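Local coordinates for protein Dye-decolorizing peroxidase (Irpex lacteus, PDB 7D8M) that probably acts as a peroxidase, using a bound heme b to oxidise dyes and other substrates at the expense of hydrogen peroxide, at residues Gln226-Phe231 with Ile356-Ala361; Lys233-Asn238 with Glu254-Arg259; Thr310-Lys315 with Asp399-Gln404. One frame throughout, in Å; residues are numbered along the deposited sequence.

Contact 1: residues Gln226-Phe231 with Ile356-Ala361. With HEM (protoporphyrin IX containing Fe), chain B.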
loop_
_atom_site.group_PDB
_atom_site.type_symbol
_atom_site.label_atom_id
_atom_site.label_comp_id
_atom_site.label_asym_id
_atom_site.label_seq_id
_atom_site.Cartn_x
_atom_site.Cartn_y
_atom_site.Cartn_z
ATOM N N GLN A 226 5.554 -11.152 6.707
ATOM C CA GLN A 226 5.298 -12.189 5.708
ATOM C C GLN A 226 5.999 -13.490 6.077
ATOM O O GLN A 226 7.196 -13.491 6.396
ATOM C CB GLN A 226 5.758 -11.740 4.313
ATOM C CG GLN A 226 4.838 -10.704 3.673
ATOM C CD GLN A 226 5.395 -10.130 2.386
ATOM O OE1 GLN A 226 5.926 -9.018 2.371
ATOM N NE2 GLN A 226 5.263 -10.882 1.290
ATOM N N LEU A 227 5.255 -14.599 5.982
ATOM C CA LEU A 227 5.757 -15.942 6.270
ATOM C C LEU A 227 5.978 -16.632 4.929
ATOM O O LEU A 227 5.108 -17.340 4.420
ATOM C CB LEU A 227 4.775 -16.718 7.145
ATOM C CG LEU A 227 4.223 -16.015 8.387
ATOM C CD1 LEU A 227 3.345 -16.949 9.222
ATOM C CD2 LEU A 227 5.380 -15.411 9.226
ATOM N N VAL A 228 7.159 -16.427 4.362
ATOM C CA VAL A 228 7.443 -16.835 2.986
ATOM C C VAL A 228 7.609 -18.348 2.868
ATOM O O VAL A 228 6.995 -18.956 1.969
ATOM C CB VAL A 228 8.681 -16.099 2.447
ATOM C CG1 VAL A 228 8.926 -16.472 0.992
ATOM C CG2 VAL A 228 8.503 -14.602 2.600
ATOM N N PRO A 229 8.427 -19.010 3.706
ATOM C CA PRO A 229 8.527 -20.474 3.570
ATOM C C PRO A 229 7.209 -21.156 3.844
ATOM O O PRO A 229 6.898 -22.157 3.202
ATOM C CB PRO A 229 9.602 -20.868 4.599
ATOM C CG PRO A 229 10.293 -19.575 4.973
ATOM C CD PRO A 229 9.239 -18.528 4.844
ATOM N N GLU A 230 6.422 -20.627 4.779
ATOM C CA GLU A 230 5.095 -21.172 5.032
ATOM C C GLU A 230 4.238 -21.096 3.774
ATOM O O GLU A 230 3.586 -22.072 3.387
ATOM C CB GLU A 230 4.451 -20.401 6.182
ATOM C CG GLU A 230 5.045 -20.716 7.546
ATOM C CD GLU A 230 6.317 -19.920 7.875
ATOM O OE1 GLU A 230 6.873 -19.214 7.002
ATOM O OE2 GLU A 230 6.771 -20.009 9.031
ATOM N N PHE A 231 4.250 -19.938 3.116
ATOM C CA PHE A 231 3.501 -19.747 1.881
ATOM C C PHE A 231 3.972 -20.715 0.798
ATOM O O PHE A 231 3.155 -21.386 0.153
ATOM C CB PHE A 231 3.650 -18.291 1.419
ATOM C CG PHE A 231 3.202 -18.046 -0.002
ATOM C CD1 PHE A 231 4.130 -17.979 -1.036
ATOM C CD2 PHE A 231 1.862 -17.871 -0.299
ATOM C CE1 PHE A 231 3.722 -17.751 -2.352
ATOM C CE2 PHE A 231 1.445 -17.640 -1.605
ATOM C CZ PHE A 231 2.380 -17.582 -2.634
ATOM N N ILE A 356 13.080 -15.164 10.841
ATOM C CA ILE A 356 13.470 -13.758 10.821
ATOM C C ILE A 356 12.268 -12.925 10.404
ATOM O O ILE A 356 11.491 -13.334 9.533
ATOM C CB ILE A 356 14.653 -13.512 9.862
ATOM C CG1 ILE A 356 15.829 -14.425 10.205
ATOM C CG2 ILE A 356 15.095 -12.053 9.904
ATOM C CD1 ILE A 356 16.942 -14.386 9.145
ATOM N N ASP A 357 12.114 -11.761 11.028
ATOM C CA ASP A 357 11.048 -10.840 10.658
ATOM C C ASP A 357 11.364 -10.216 9.304
ATOM O O ASP A 357 12.460 -9.692 9.082
ATOM C CB ASP A 357 10.885 -9.767 11.743
ATOM C CG ASP A 357 9.694 -8.857 11.512
ATOM O OD1 ASP A 357 8.814 -9.214 10.705
ATOM O OD2 ASP A 357 9.630 -7.767 12.132
ATOM N N ARG A 358 10.407 -10.296 8.389
ATOM C CA ARG A 358 10.521 -9.710 7.063
ATOM C C ARG A 358 9.106 -9.465 6.572
ATOM O O ARG A 358 8.150 -10.087 7.046
ATOM C CB ARG A 358 11.286 -10.623 6.081
ATOM C CG ARG A 358 10.617 -11.997 5.847
ATOM C CD ARG A 358 11.327 -12.787 4.742
ATOM N NE ARG A 358 12.714 -13.084 5.096
ATOM C CZ ARG A 358 13.100 -14.089 5.879
ATOM N NH1 ARG A 358 12.206 -14.934 6.379
ATOM N NH2 ARG A 358 14.391 -14.256 6.162
ATOM N N GLY A 359 8.967 -8.555 5.622
ATOM C CA GLY A 359 7.628 -8.302 5.132
ATOM C C GLY A 359 7.534 -7.088 4.242
ATOM O O GLY A 359 8.432 -6.816 3.440
ATOM N N LEU A 360 6.436 -6.354 4.369
ATOM C CA LEU A 360 6.181 -5.188 3.543
ATOM C C LEU A 360 5.899 -4.022 4.468
ATOM O O LEU A 360 4.998 -4.102 5.310
ATOM C CB LEU A 360 5.005 -5.431 2.591
ATOM C CG LEU A 360 4.598 -4.288 1.659
ATOM C CD1 LEU A 360 5.748 -3.908 0.736
ATOM C CD2 LEU A 360 3.369 -4.675 0.854
ATOM N N ALA A 361 6.690 -2.960 4.340
ATOM C CA ALA A 361 6.342 -1.679 4.954
ATOM C C ALA A 361 5.339 -1.024 4.018
ATOM O O ALA A 361 5.705 -0.302 3.093
ATOM C CB ALA A 361 7.587 -0.820 5.173
HETATM C CHA HEM B . -1.436 -5.378 -6.048
HETATM C CHB HEM B . 1.240 -8.058 -3.019
HETATM C CHC HEM B . -0.927 -5.895 0.755
HETATM C CHD HEM B . -3.938 -3.598 -2.275
HETATM C C1A HEM B . -0.508 -6.276 -5.569
HETATM C C2A HEM B . 0.423 -7.053 -6.366
HETATM C C3A HEM B . 1.171 -7.783 -5.520
HETATM C C4A HEM B . 0.737 -7.492 -4.170
HETATM C CMA HEM B . 2.299 -8.772 -5.865
HETATM C CAA HEM B . 0.512 -7.008 -7.915
HETATM C CBA HEM B . 1.482 -5.913 -8.358
HETATM C CGA HEM B . 0.746 -4.668 -8.814
HETATM O O1A HEM B . -0.338 -4.797 -9.431
HETATM O O2A HEM B . 1.260 -3.538 -8.586
HETATM C C1B HEM B . 0.907 -7.673 -1.743
HETATM C C2B HEM B . 1.563 -8.134 -0.541
HETATM C C3B HEM B . 0.952 -7.542 0.504
HETATM C C4B HEM B . -0.089 -6.681 -0.011
HETATM C CMB HEM B . 2.730 -9.164 -0.540
HETATM C CAB HEM B . 1.260 -7.650 2.018
HETATM C CBB HEM B . 2.428 -8.083 2.505
HETATM C C1C HEM B . -1.983 -5.134 0.282
HETATM C C2C HEM B . -2.985 -4.448 1.079
HETATM C C3C HEM B . -3.817 -3.804 0.235
HETATM C C4C HEM B . -3.374 -4.087 -1.117
HETATM C CMC HEM B . -3.006 -4.471 2.628
HETATM C CAC HEM B . -5.068 -2.938 0.540
HETATM C CBC HEM B . -5.784 -3.056 1.672
HETATM C C1D HEM B . -3.444 -3.782 -3.549
HETATM C C2D HEM B . -3.843 -3.070 -4.753
HETATM C C3D HEM B . -3.159 -3.564 -5.786
HETATM C C4D HEM B . -2.292 -4.613 -5.282
HETATM C CMD HEM B . -4.883 -1.942 -4.854
HETATM C CAD HEM B . -3.279 -3.109 -7.254
HETATM C CBD HEM B . -4.390 -3.924 -7.924
HETATM C CGD HEM B . -4.644 -3.464 -9.343
HETATM O O1D HEM B . -4.861 -4.339 -10.221
HETATM O O2D HEM B . -4.622 -2.228 -9.606
HETATM N NA HEM B . -0.294 -6.574 -4.242
HETATM N NB HEM B . -0.099 -6.784 -1.391
HETATM N NC HEM B . -2.261 -4.898 -1.044
HETATM N ND HEM B . -2.479 -4.709 -3.904
HETATM FE FE HEM B . -1.388 -5.869 -2.622
HETATM O O HOH W 1 7.634 -7.813 0.747
HETATM O O HOH W 2 9.214 -15.197 6.175
HETATM O O HOH W 3 8.786 -12.705 8.965
#
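Gln-226 and Gly-359 lie side by side where strand 217-226 ends beside the start of its antiparallel neighbour 359-366, their CA atoms 4.6 Å apart. One direct hydrogen bond joins the segments: Gln-226 N donates to Arg-358 O at 2.8 Å, nearly straight (169°) and in the carbonyl plane.

Water does most of the remaining polar work. The side-chain oxygen Gln-226 OE1 lies 3.1 Å from Gly-359 C. One water donates both to this OE1 and to Gly-359 O. A second water ties the two segments at the helix start: it donates to Gln-226 O and accepts from Val-228 N and from Arg-358 NH1, which it meets in the plane of the guanidinium group. A third accepts from Arg-358 N. NH2 of the same guanidinium is held by a salt bridge to Glu-348.

Apolar touches are few. Val-228 CG2 reaches the CD methylene of Arg-358 at 4.0 Å, the two side chains crossing at about a right angle. Gly-359 keeps the strands close: a CB here would press on Gln-226 N and on the preceding carbonyl oxygen.

Gln-226 and Leu-360 also face the heme. With CG beside its backbone N (chi1 -74°) and the chain extended beyond, Gln-226 carries its amide along Gly-359 to the porphyrin rim, where NE2 lies 3.6 Å from the heme methyl CMB and is hydrogen-bonded to Glu-166. Leu-360 CB packs on the vinyl carbon CBB of the heme at 3.7 Å, and its side chain also borders a bound oxygen molecule beside Arg-335. The pairing belongs to the central strands of a four-stranded antiparallel sheet with order 2-3-1-4, as in the ferredoxin-like folds of DyP-type peroxidases, and it forms part of the wall of the heme pocket.

Contact 2: residues Lys233-Asn238 with Glu254-Arg259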
loop_
_atom_site.group_PDB
_atom_site.type_symbol
_atom_site.label_atom_id
_atom_site.label_comp_id
_atom_site.label_asym_id
_atom_site.label_seq_id
_atom_site.Cartn_x
_atom_site.Cartn_y
_atom_site.Cartn_z
ATOM N N LYS A 233 5.507 -23.587 1.115
ATOM C CA LYS A 233 5.126 -24.957 1.464
ATOM C C LYS A 233 3.643 -25.204 1.197
ATOM O O LYS A 233 3.254 -26.290 0.741
ATOM C CB LYS A 233 5.480 -25.219 2.937
ATOM C CG LYS A 233 5.060 -26.585 3.501
ATOM C CD LYS A 233 5.770 -27.717 2.785
ATOM C CE LYS A 233 5.448 -29.070 3.417
ATOM N NZ LYS A 233 5.429 -30.154 2.386
ATOM N N TYR A 234 2.802 -24.197 1.444
ATOM C CA TYR A 234 1.366 -24.348 1.215
ATOM C C TYR A 234 1.045 -24.588 -0.257
ATOM O O TYR A 234 0.239 -25.469 -0.598
ATOM C CB TYR A 234 0.610 -23.117 1.710
ATOM C CG TYR A 234 -0.869 -23.248 1.435
ATOM C CD1 TYR A 234 -1.647 -24.121 2.177
ATOM C CD2 TYR A 234 -1.476 -22.540 0.406
ATOM C CE1 TYR A 234 -3.010 -24.268 1.921
ATOM C CE2 TYR A 234 -2.830 -22.684 0.136
ATOM C CZ TYR A 234 -3.593 -23.551 0.898
ATOM O OH TYR A 234 -4.946 -23.707 0.645
ATOM N N VAL A 235 1.625 -23.781 -1.147
ATOM C CA VAL A 235 1.258 -23.906 -2.556
ATOM C C VAL A 235 1.876 -25.159 -3.157
ATOM O O VAL A 235 1.283 -25.786 -4.052
ATOM C CB VAL A 235 1.653 -22.640 -3.344
ATOM C CG1 VAL A 235 0.833 -21.432 -2.861
ATOM C CG2 VAL A 235 3.147 -22.361 -3.228
ATOM N N LEU A 236 3.058 -25.559 -2.681
ATOM C CA LEU A 236 3.610 -26.854 -3.082
ATOM C C LEU A 236 2.692 -27.992 -2.657
ATOM O O LEU A 236 2.371 -28.876 -3.461
ATOM C CB LEU A 236 5.009 -27.041 -2.490
ATOM C CG LEU A 236 6.128 -26.397 -3.318
ATOM C CD1 LEU A 236 7.466 -26.317 -2.560
ATOM C CD2 LEU A 236 6.282 -27.155 -4.642
ATOM N N ASP A 237 2.248 -27.978 -1.396
ATOM C CA ASP A 237 1.399 -29.043 -0.871
ATOM C C ASP A 237 0.046 -29.106 -1.562
ATOM O O ASP A 237 -0.614 -30.150 -1.511
ATOM C CB ASP A 237 1.163 -28.862 0.626
ATOM C CG ASP A 237 2.367 -29.245 1.470
ATOM O OD1 ASP A 237 3.348 -29.816 0.930
ATOM O OD2 ASP A 237 2.322 -28.965 2.687
ATOM N N ASN A 238 -0.397 -28.013 -2.180
ATOM C CA ASN A 238 -1.704 -27.963 -2.821
ATOM C C ASN A 238 -1.594 -27.727 -4.323
ATOM O O ASN A 238 -2.543 -27.233 -4.937
ATOM C CB ASN A 238 -2.560 -26.887 -2.154
ATOM C CG ASN A 238 -2.883 -27.221 -0.719
ATOM O OD1 ASN A 238 -3.898 -27.854 -0.444
ATOM N ND2 ASN A 238 -2.006 -26.817 0.214
ATOM N N GLU A 254 3.387 -22.979 -8.649
ATOM C CA GLU A 254 3.441 -21.626 -9.191
ATOM C C GLU A 254 2.128 -21.228 -9.849
ATOM O O GLU A 254 1.747 -20.052 -9.800
ATOM C CB GLU A 254 4.602 -21.485 -10.177
ATOM C CG GLU A 254 5.998 -21.727 -9.561
ATOM C CD GLU A 254 6.397 -20.747 -8.434
ATOM O OE1 GLU A 254 5.585 -19.889 -8.011
ATOM O OE2 GLU A 254 7.557 -20.841 -7.960
ATOM N N LEU A 255 1.420 -22.179 -10.467
ATOM C CA LEU A 255 0.090 -21.871 -10.980
ATOM C C LEU A 255 -0.832 -21.431 -9.850
ATOM O O LEU A 255 -1.515 -20.408 -9.952
ATOM C CB LEU A 255 -0.490 -23.076 -11.725
ATOM C CG LEU A 255 -1.876 -22.868 -12.344
ATOM C CD1 LEU A 255 -1.818 -21.788 -13.424
ATOM C CD2 LEU A 255 -2.422 -24.166 -12.912
ATOM N N LEU A 256 -0.845 -22.183 -8.748
ATOM C CA LEU A 256 -1.715 -21.833 -7.633
ATOM C C LEU A 256 -1.365 -20.456 -7.075
ATOM O O LEU A 256 -2.257 -19.642 -6.811
ATOM C CB LEU A 256 -1.630 -22.896 -6.537
ATOM C CG LEU A 256 -2.489 -22.569 -5.313
ATOM C CD1 LEU A 256 -3.968 -22.437 -5.703
ATOM C CD2 LEU A 256 -2.317 -23.604 -4.208
ATOM N N GLY A 257 -0.073 -20.174 -6.899
ATOM C CA GLY A 257 0.329 -18.841 -6.456
ATOM C C GLY A 257 -0.137 -17.740 -7.392
ATOM O O GLY A 257 -0.589 -16.681 -6.946
ATOM N N SER A 258 -0.032 -17.971 -8.708
ATOM C CA SER A 258 -0.512 -16.983 -9.666
ATOM C C SER A 258 -2.020 -16.789 -9.550
ATOM O O SER A 258 -2.517 -15.675 -9.741
ATOM C CB SER A 258 -0.134 -17.393 -11.091
ATOM O OG SER A 258 -1.036 -18.375 -11.587
ATOM N N ARG A 259 -2.757 -17.849 -9.215
ATOM C CA ARG A 259 -4.199 -17.722 -9.036
ATOM C C ARG A 259 -4.552 -16.953 -7.767
ATOM O O ARG A 259 -5.546 -16.220 -7.748
ATOM C CB ARG A 259 -4.855 -19.109 -9.016
ATOM C CG ARG A 259 -4.584 -19.935 -10.264
ATOM C CD ARG A 259 -5.600 -19.677 -11.345
ATOM N NE ARG A 259 -6.956 -20.083 -10.981
ATOM C CZ ARG A 259 -8.019 -19.813 -11.737
ATOM N NH1 ARG A 259 -7.854 -19.147 -12.874
ATOM N NH2 ARG A 259 -9.243 -20.201 -11.368
#
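Helix-on-helix packing between two consecutive helices, 228-237 and 249-261, brings Val-235 against Leu-256. The short segment axes approach to 8.7 Å and run at 117° to each other, closer to perpendicular than to antiparallel.

One methyl carries most of the touching. Leu-256 CG stands opposite its own backbone N (chi1 178°), which sends CD2 across to the last turn of helix 228-237. There CD2 meets Val-235 CA at 3.9 Å, and also the CG1 methyl of that valine. The same CD2 also lies 3.7 Å from the backbone oxygen Asn-238 O and touches Asn-238 CB; the ring of Tyr-234 is a looser neighbour. Val-235 CG1 also reaches toward the backbone of Gly-257, 4.3 Å from its N. Phe-422 touches both Tyr-234 and Leu-256, while Ala-253 and Met-260 add to the packing on Val-235.

Several polar groups near this apolar patch bond within their own segments. Asn-238 folds its amide back over the helix end, where ND2 donates to Tyr-234 O at 2.7 Å, almost straight (177°) and in the plane of the amide. The same nitrogen sits 3.2 Å above one face of the Tyr-234 ring, offset toward the rim. Ser-258 OG donates to Leu-255 O, which also accepts from Arg-259 N, and Lys-233 NZ pairs with Asp-237 OD1 in a salt bridge one turn apart.

With no hydrogen bond or salt bridge from one segment to the other, this contact rests on van der Waals fit, and the bond from Asn-238 to Tyr-234 ties down the helix end that Leu-256 CD2 touches.

Contact 3: residues Thr310-Lys315 with Asp399-Gln404. With HEM (protoporphyrin IX containing Fe), chain B.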
loop_
_atom_site.group_PDB
_atom_site.type_symbol
_atom_site.label_atom_id
_atom_site.label_comp_id
_atom_site.label_asym_id
_atom_site.label_seq_id
_atom_site.Cartn_x
_atom_site.Cartn_y
_atom_site.Cartn_z
ATOM N N THR A 310 -11.673 -14.066 -6.662
ATOM C CA THR A 310 -11.069 -13.791 -5.372
ATOM C C THR A 310 -9.571 -13.527 -5.444
ATOM O O THR A 310 -8.940 -13.403 -4.393
ATOM C CB THR A 310 -11.328 -14.971 -4.442
ATOM O OG1 THR A 310 -10.879 -16.160 -5.094
ATOM C CG2 THR A 310 -12.813 -15.102 -4.164
ATOM N N ALA A 311 -8.975 -13.493 -6.637
ATOM C CA ALA A 311 -7.563 -13.138 -6.738
ATOM C C ALA A 311 -7.317 -11.786 -6.102
ATOM O O ALA A 311 -8.137 -10.873 -6.202
ATOM C CB ALA A 311 -7.095 -13.075 -8.189
ATOM N N HIS A 312 -6.141 -11.660 -5.483
ATOM C CA HIS A 312 -5.810 -10.468 -4.720
ATOM C C HIS A 312 -6.073 -9.194 -5.515
ATOM O O HIS A 312 -6.821 -8.319 -5.068
ATOM C CB HIS A 312 -4.348 -10.531 -4.288
ATOM C CG HIS A 312 -3.906 -9.325 -3.528
ATOM N ND1 HIS A 312 -4.663 -8.773 -2.515
ATOM C CD2 HIS A 312 -2.800 -8.553 -3.637
ATOM C CE1 HIS A 312 -4.033 -7.721 -2.020
ATOM N NE2 HIS A 312 -2.905 -7.567 -2.686
ATOM N N ILE A 313 -5.483 -9.082 -6.713
ATOM C CA ILE A 313 -5.609 -7.834 -7.467
ATOM C C ILE A 313 -7.033 -7.630 -7.959
ATOM O O ILE A 313 -7.461 -6.489 -8.167
ATOM C CB ILE A 313 -4.604 -7.770 -8.636
ATOM C CG1 ILE A 313 -4.936 -8.790 -9.732
ATOM C CG2 ILE A 313 -3.166 -7.913 -8.131
ATOM C CD1 ILE A 313 -4.204 -8.523 -11.029
ATOM N N ARG A 314 -7.793 -8.714 -8.158
ATOM C CA ARG A 314 -9.176 -8.575 -8.596
ATOM C C ARG A 314 -10.108 -8.235 -7.428
ATOM O O ARG A 314 -11.163 -7.623 -7.635
ATOM C CB ARG A 314 -9.620 -9.860 -9.316
ATOM C CG ARG A 314 -10.973 -9.746 -10.036
ATOM C CD ARG A 314 -11.332 -11.005 -10.868
ATOM N NE ARG A 314 -12.539 -10.787 -11.671
ATOM C CZ ARG A 314 -12.850 -11.469 -12.772
ATOM N NH1 ARG A 314 -12.049 -12.430 -13.222
ATOM N NH2 ARG A 314 -13.966 -11.187 -13.429
ATOM N N LYS A 315 -9.739 -8.620 -6.201
ATOM C CA LYS A 315 -10.479 -8.174 -5.023
ATOM C C LYS A 315 -10.244 -6.685 -4.755
ATOM O O LYS A 315 -11.192 -5.932 -4.497
ATOM C CB LYS A 315 -10.068 -9.009 -3.807
ATOM C CG LYS A 315 -10.780 -10.356 -3.678
ATOM C CD LYS A 315 -12.135 -10.201 -2.973
ATOM C CE LYS A 315 -12.375 -11.313 -1.952
ATOM N NZ LYS A 315 -13.719 -11.181 -1.306
ATOM N N ASP A 399 -10.026 -12.786 0.165
ATOM C CA ASP A 399 -8.762 -12.599 -0.513
ATOM C C ASP A 399 -7.750 -13.583 0.080
ATOM O O ASP A 399 -7.562 -13.606 1.303
ATOM C CB ASP A 399 -8.322 -11.146 -0.324
ATOM C CG ASP A 399 -7.026 -10.793 -1.057
ATOM O OD1 ASP A 399 -6.033 -11.548 -0.969
ATOM O OD2 ASP A 399 -6.999 -9.721 -1.701
ATOM N N PRO A 400 -7.135 -14.447 -0.729
ATOM C CA PRO A 400 -6.243 -15.464 -0.164
ATOM C C PRO A 400 -4.872 -14.927 0.208
ATOM O O PRO A 400 -4.080 -15.660 0.813
ATOM C CB PRO A 400 -6.154 -16.500 -1.292
ATOM C CG PRO A 400 -6.321 -15.672 -2.532
ATOM C CD PRO A 400 -7.331 -14.627 -2.178
ATOM N N VAL A 401 -4.579 -13.668 -0.101
ATOM C CA VAL A 401 -3.316 -13.050 0.295
ATOM C C VAL A 401 -3.547 -12.259 1.580
ATOM O O VAL A 401 -3.013 -12.614 2.635
ATOM C CB VAL A 401 -2.749 -12.183 -0.848
ATOM C CG1 VAL A 401 -1.402 -11.514 -0.470
ATOM C CG2 VAL A 401 -2.579 -13.037 -2.106
ATOM N N ILE A 402 -4.388 -11.225 1.526
ATOM C CA ILE A 402 -4.547 -10.298 2.642
ATOM C C ILE A 402 -5.850 -10.480 3.409
ATOM O O ILE A 402 -6.040 -9.797 4.426
ATOM C CB ILE A 402 -4.419 -8.834 2.176
ATOM C CG1 ILE A 402 -5.519 -8.494 1.165
ATOM C CG2 ILE A 402 -3.015 -8.576 1.630
ATOM C CD1 ILE A 402 -5.816 -6.983 1.036
ATOM N N GLY A 403 -6.751 -11.362 2.980
ATOM C CA GLY A 403 -8.043 -11.454 3.647
ATOM C C GLY A 403 -7.903 -11.928 5.086
ATOM O O GLY A 403 -7.136 -12.842 5.389
ATOM N N GLN A 404 -8.639 -11.280 5.988
ATOM C CA GLN A 404 -8.634 -11.661 7.401
ATOM C C GLN A 404 -10.033 -11.484 7.972
ATOM O O GLN A 404 -10.966 -11.074 7.279
ATOM C CB GLN A 404 -7.700 -10.809 8.275
ATOM C CG GLN A 404 -6.515 -10.146 7.652
ATOM C CD GLN A 404 -5.732 -9.373 8.714
ATOM O OE1 GLN A 404 -4.709 -9.847 9.214
ATOM N NE2 GLN A 404 -6.225 -8.192 9.073
HETATM C CHA HEM B . -1.436 -5.378 -6.048
HETATM C CHB HEM B . 1.240 -8.058 -3.019
HETATM C CHC HEM B . -0.927 -5.895 0.755
HETATM C CHD HEM B . -3.938 -3.598 -2.275
HETATM C C1A HEM B . -0.508 -6.276 -5.569
HETATM C C2A HEM B . 0.423 -7.053 -6.366
HETATM C C3A HEM B . 1.171 -7.783 -5.520
HETATM C C4A HEM B . 0.737 -7.492 -4.170
HETATM C CMA HEM B . 2.299 -8.772 -5.865
HETATM C CAA HEM B . 0.512 -7.008 -7.915
HETATM C CBA HEM B . 1.482 -5.913 -8.358
HETATM C CGA HEM B . 0.746 -4.668 -8.814
HETATM O O1A HEM B . -0.338 -4.797 -9.431
HETATM O O2A HEM B . 1.260 -3.538 -8.586
HETATM C C1B HEM B . 0.907 -7.673 -1.743
HETATM C C2B HEM B . 1.563 -8.134 -0.541
HETATM C C3B HEM B . 0.952 -7.542 0.504
HETATM C C4B HEM B . -0.089 -6.681 -0.011
HETATM C CMB HEM B . 2.730 -9.164 -0.540
HETATM C CAB HEM B . 1.260 -7.650 2.018
HETATM C CBB HEM B . 2.428 -8.083 2.505
HETATM C C1C HEM B . -1.983 -5.134 0.282
HETATM C C2C HEM B . -2.985 -4.448 1.079
HETATM C C3C HEM B . -3.817 -3.804 0.235
HETATM C C4C HEM B . -3.374 -4.087 -1.117
HETATM C CMC HEM B . -3.006 -4.471 2.628
HETATM C CAC HEM B . -5.068 -2.938 0.540
HETATM C CBC HEM B . -5.784 -3.056 1.672
HETATM C C1D HEM B . -3.444 -3.782 -3.549
HETATM C C2D HEM B . -3.843 -3.070 -4.753
HETATM C C3D HEM B . -3.159 -3.564 -5.786
HETATM C C4D HEM B . -2.292 -4.613 -5.282
HETATM C CMD HEM B . -4.883 -1.942 -4.854
HETATM C CAD HEM B . -3.279 -3.109 -7.254
HETATM C CBD HEM B . -4.390 -3.924 -7.924
HETATM C CGD HEM B . -4.644 -3.464 -9.343
HETATM O O1D HEM B . -4.861 -4.339 -10.221
HETATM O O2D HEM B . -4.622 -2.228 -9.606
HETATM N NA HEM B . -0.294 -6.574 -4.242
HETATM N NB HEM B . -0.099 -6.784 -1.391
HETATM N NC HEM B . -2.261 -4.898 -1.044
HETATM N ND HEM B . -2.479 -4.709 -3.904
HETATM FE FE HEM B . -1.388 -5.869 -2.622
#
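His-312, the axial ligand of the heme iron, is held from behind by Asp-399 in a His-carboxylate hydrogen bond on the proximal side. NE2 of His-312 binds the iron at 2.3 Å; ND1 donates to Asp-399 OD2 at 2.6 Å along a straight line (179°). Swung away from its own backbone N (chi1 -177°), the Asp-399 carboxylate reaches the ring with OD2 in the ring plane and using its syn lone pair, although ring and carboxylate planes are 67° apart.

The other oxygen, Asp-399 OD1, closes an Asx turn with Val-401 N at 2.7 Å, met nearly along the C-O bond, and completes an Asx motif by accepting from Ile-402 N at 3.0 Å, from above the carboxylate plane. An alanine in place of Asp-399 would probably leave His-312 ND1 without its acceptor, the imidazole freer to turn about its bond to iron, and the N-H groups of Val-401 and Ile-402 without theirs.

Apolar packing fixes the ring further. Val-401 CB lies over one ring face, and its CG2 touches His-312 CB at 3.8 Å. Ile-402 spans ring and porphyrin: CG1 approaches His-312 CE1, while CG2 sits 3.5 Å from the heme meso carbon CHC.

How the contacts relate
Contacts 1 and 3 both touch the heme, though their centres lie about 17 Å apart and their nearest atoms about 6 Å: contact 3 supplies the iron ligand, whereas contact 1 meets the vinyl-bearing rim, the side chain of Leu-360 being about 8 Å from that of His-312. Along the chain these two cross. Contact 2 is nested within the loop closed by contact 1 and shares helix 228-237 with it, their centres about 16 Å apart. It stays clear of the cofactor, Gly-257 CA lying about 10 Å from the nearest heme atom, but adjoins contact 3, where Arg-259 O packs on Ala-311 CB at 3.5 Å. Helix 249-261 thus runs from the packing of contact 2 to the backbone beside the axial histidine.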